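Local coordinates for protein putative glycoside hydrolase (Parabacteroides distasonis ATCC 8503, PDB 3GYC) that is a putative glycoside hydrolase of the cellulase-like TIM-barrel family and probably cleaves glycosidic bonds in carbohydrates, at residues G242-F245 against Y246-G250; H234-M237 against A238-N241. All coordinates share one frame; numbering follows the deposited sequence.

Contact 1: G242-F245 against Y246-G250; sequences GGEF and YKLVG
Val249 CG2 sits over one face of the Phe245 ring, 3.9 Å from its centroid and 21° off the ring normal, a CH-pi contact displaced toward the CE2-CZ rim. The Phe245 and Tyr246 rings meet obliquely, their planes at 53°, touching where Phe245 CD2 comes within 3.9 Å of Tyr246 CD1. Phe245 holds CG anti to its backbone N (chi1 -174°), whereas Tyr246 carries CG beside its own N, and these different first torsions send the neighbouring rings off at an angle to each other. On another flank Glu244 and Leu248 run side by side, with Leu248 CD1 against CG and the OE2 side of the carboxylate, which is itself taken up by Arg275, Asn241 and Tyr278. The backbone has alpha-helical i to i+4 bonds: Lys247 N to Gly243 O (3.0 Å), Leu248 N to Glu244 O (3.0 Å) and Val249 N to Phe245 O (2.9 Å). Lys247 lies extended back along the first turn, and its NZ donates to Gly242 O at 2.9 Å, supplying a side-chain donor to a carbonyl near the helix start. Gly250, with positive phi, ends the helix. Phe245 packs against Val271 and Tyr272 of helix 259-273 and edge-to-face with Trp279 of helix 276-297, while Tyr246 OH bonds to Val310 N in a loop.

Contact 2: H234-M237 against A238-N241; sequences HIWM and AQQN
Trp236 and Met237 turn the chain from an extended run into a 3-10 turn, in which Gln239 N donates to Trp236 O (3.1 Å) and Gln240 N to Met237 O (3.2 Å), both i to i+3. Met237 is a selenomethionine. The carbonyl of Trp236 takes a second donor, Gln240 NE2, at 2.8 Å and 163°. The two donors reach Trp236 O from opposite faces of the carbonyl plane, each more than 50° out of it, while the oxygen lies close to the amide plane of Gln240. A bend at chi2 (-49°) folds the Gln240 side chain back over the turn, and its other amide atom, OE1, accepts from Lys286. Gln239 instead runs extended alongside Trp236, its amide plane steeply turned against the indole; OE1 comes to the ring edge near the plane, 3.1 Å from Trp236 CE3. The far ends of this pair are held elsewhere, Trp236 NE1 by Asn347 and Gln239 NE2 by Tyr253. The Met237 side chain, bent at chi2 and chi3, brings SE over its own following peptide, 3.4 Å from Ala238 N. A water accepts from Trp236 N and lies 2.7 Å from Gln239 OE1, linking the entry of the turn to the Gln239 amide; a second water lies between Met237 O and Gln240 O. The chemistry is that of a buried polar turn: one carbonyl gripped by a backbone and a side-chain N-H, the Gln240 amide bonded at both ends, and the Gln239 amide bonded by Tyr253 with a water at OE1, which together should limit the freedom of the segment following strand 231-232.

In the fold
Contact 2 comes first along the chain and runs directly into contact 1, their centres about 10 Å apart. Residues 234-237 leave strand 231-232, the sixth strand of the eight-stranded parallel barrel, and 238-241 lead into helix 240-249, which carries all of contact 1 up to Gly250. The two meet through packing: Tyr246 CE2 lies 3.6 Å from Ala238 CB, and Phe245 CG lies 3.7 Å from Met237 SE. Contact 2 is the more central, about 15 Å from the chain centre against about 22 Å for contact 1. This connection leaves the C-terminal end of a barrel strand, which bears the active site in this fold; contact 2 thus probably lies near it, while contact 1 packs on helices 259-273 and 276-297.

Contact 1: G242-F245 against Y246-G250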
# COMPACT_ATOMS: atom_id res chain seq x y z
N GLY A 242 16.55 -9.55 8.72
CA GLY A 242 16.74 -10.41 7.55
C GLY A 242 15.69 -11.49 7.43
O GLY A 242 15.97 -12.59 6.97
N GLY A 243 14.48 -11.17 7.88
CA GLY A 243 13.36 -12.09 7.82
C GLY A 243 13.47 -13.24 8.78
O GLY A 243 13.05 -14.34 8.46
N GLU A 244 14.00 -12.97 9.98
CA GLU A 244 14.23 -13.99 10.99
C GLU A 244 12.98 -14.79 11.33
O GLU A 244 13.02 -16.01 11.36
CB GLU A 244 14.81 -13.38 12.28
CG GLU A 244 15.15 -14.39 13.38
CD GLU A 244 15.53 -13.73 14.69
OE1 GLU A 244 15.81 -12.51 14.68
OE2 GLU A 244 15.50 -14.43 15.72
N PHE A 245 11.89 -14.11 11.61
CA PHE A 245 10.65 -14.78 11.94
C PHE A 245 10.25 -15.85 10.89
O PHE A 245 9.98 -17.01 11.21
CB PHE A 245 9.52 -13.76 12.06
CG PHE A 245 8.24 -14.35 12.53
CD1 PHE A 245 8.05 -14.65 13.86
CD2 PHE A 245 7.22 -14.63 11.64
CE1 PHE A 245 6.88 -15.21 14.31
CE2 PHE A 245 6.05 -15.21 12.08
CZ PHE A 245 5.86 -15.49 13.42
N TYR A 246 10.24 -15.45 9.63
CA TYR A 246 9.82 -16.35 8.57
C TYR A 246 10.84 -17.49 8.35
O TYR A 246 10.43 -18.61 8.00
CB TYR A 246 9.50 -15.61 7.27
CG TYR A 246 8.15 -14.96 7.20
CD1 TYR A 246 7.06 -15.53 7.83
CD2 TYR A 246 7.91 -13.88 6.39
CE1 TYR A 246 5.79 -14.99 7.73
CE2 TYR A 246 6.64 -13.34 6.27
CZ TYR A 246 5.59 -13.93 6.95
OH TYR A 246 4.32 -13.45 6.88
N LYS A 247 12.13 -17.22 8.57
CA LYS A 247 13.16 -18.27 8.45
C LYS A 247 12.90 -19.32 9.52
O LYS A 247 12.99 -20.51 9.26
CB LYS A 247 14.59 -17.73 8.54
CG LYS A 247 15.06 -16.95 7.30
CD LYS A 247 16.42 -16.32 7.55
CE LYS A 247 16.92 -15.49 6.38
NZ LYS A 247 18.06 -14.61 6.81
N LEU A 248 12.53 -18.87 10.71
CA LEU A 248 12.18 -19.79 11.79
C LEU A 248 10.90 -20.59 11.51
O LEU A 248 10.86 -21.80 11.74
CB LEU A 248 12.04 -19.03 13.12
CG LEU A 248 13.35 -18.57 13.78
CD1 LEU A 248 13.04 -17.59 14.89
CD2 LEU A 248 14.18 -19.76 14.28
N VAL A 249 9.87 -19.92 11.02
CA VAL A 249 8.57 -20.52 10.76
C VAL A 249 8.61 -21.45 9.57
O VAL A 249 7.91 -22.47 9.56
CB VAL A 249 7.52 -19.41 10.53
CG1 VAL A 249 6.19 -19.97 9.94
CG2 VAL A 249 7.28 -18.68 11.83
N GLY A 250 9.41 -21.11 8.57
CA GLY A 250 9.46 -21.86 7.33
C GLY A 250 8.49 -21.32 6.27
O GLY A 250 7.90 -22.10 5.53

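Contact 2: H234-M237 against A238-N241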
# COMPACT_ATOMS: atom_id res chain seq x y z
N HIS A 234 6.57 0.01 3.59
CA HIS A 234 5.90 -1.18 4.10
C HIS A 234 6.77 -1.81 5.18
O HIS A 234 7.96 -2.01 4.96
CB HIS A 234 5.59 -2.15 2.96
CG HIS A 234 4.78 -1.54 1.85
ND1 HIS A 234 4.58 -2.17 0.64
CD2 HIS A 234 4.14 -0.34 1.77
CE1 HIS A 234 3.79 -1.41 -0.12
NE2 HIS A 234 3.54 -0.28 0.53
N ILE A 235 6.18 -2.07 6.35
CA ILE A 235 6.93 -2.52 7.53
C ILE A 235 6.22 -3.65 8.23
O ILE A 235 5.12 -3.47 8.75
CB ILE A 235 7.09 -1.38 8.57
CG1 ILE A 235 7.93 -0.25 8.00
CG2 ILE A 235 7.80 -1.86 9.86
CD1 ILE A 235 7.99 0.99 8.91
N TRP A 236 6.87 -4.80 8.28
CA TRP A 236 6.35 -5.96 9.00
C TRP A 236 7.39 -6.56 9.94
O TRP A 236 8.54 -6.72 9.54
CB TRP A 236 5.97 -7.05 8.05
CG TRP A 236 4.83 -6.76 7.11
CD1 TRP A 236 3.49 -6.86 7.37
CD2 TRP A 236 4.97 -6.43 5.76
NE1 TRP A 236 2.78 -6.60 6.23
CE2 TRP A 236 3.67 -6.29 5.23
CE3 TRP A 236 6.07 -6.20 4.93
CZ2 TRP A 236 3.43 -5.97 3.88
CZ3 TRP A 236 5.84 -5.86 3.58
CH2 TRP A 236 4.54 -5.75 3.08
N MSE A 237 6.95 -6.91 11.14
CA MSE A 237 7.75 -7.65 12.12
C MSE A 237 8.38 -8.91 11.53
O MSE A 237 9.56 -9.26 11.80
CB MSE A 237 6.82 -8.09 13.26
CG MSE A 237 7.47 -9.00 14.34
SE MSE A 237 7.74 -10.92 13.91
CE MSE A 237 5.93 -11.58 13.75
N ALA A 238 7.57 -9.61 10.75
CA ALA A 238 7.98 -10.86 10.13
C ALA A 238 9.22 -10.75 9.23
O ALA A 238 9.92 -11.75 9.05
CB ALA A 238 6.81 -11.49 9.37
N GLN A 239 9.48 -9.56 8.69
CA GLN A 239 10.62 -9.31 7.76
C GLN A 239 11.87 -8.72 8.43
O GLN A 239 12.93 -8.66 7.82
CB GLN A 239 10.21 -8.37 6.63
CG GLN A 239 9.18 -8.95 5.66
CD GLN A 239 8.92 -8.08 4.45
OE1 GLN A 239 9.09 -6.86 4.49
NE2 GLN A 239 8.48 -8.69 3.39
N GLN A 240 11.74 -8.32 9.69
CA GLN A 240 12.85 -7.72 10.40
C GLN A 240 13.97 -8.71 10.63
O GLN A 240 13.76 -9.92 10.61
CB GLN A 240 12.38 -7.13 11.74
CG GLN A 240 11.27 -6.10 11.61
CD GLN A 240 11.59 -5.08 10.58
OE1 GLN A 240 12.66 -4.48 10.60
NE2 GLN A 240 10.68 -4.85 9.66
N ASN A 241 15.16 -8.17 10.84
CA ASN A 241 16.38 -8.96 11.07
C ASN A 241 16.60 -10.02 9.97
O ASN A 241 16.79 -11.22 10.26
CB ASN A 241 16.35 -9.59 12.46
CG ASN A 241 17.68 -10.20 12.87
OD1 ASN A 241 18.75 -9.79 12.39
ND2 ASN A 241 17.63 -11.18 13.76
O HOH W 1 9.23 -4.89 6.38
O HOH W 2 11.77 -11.12 11.75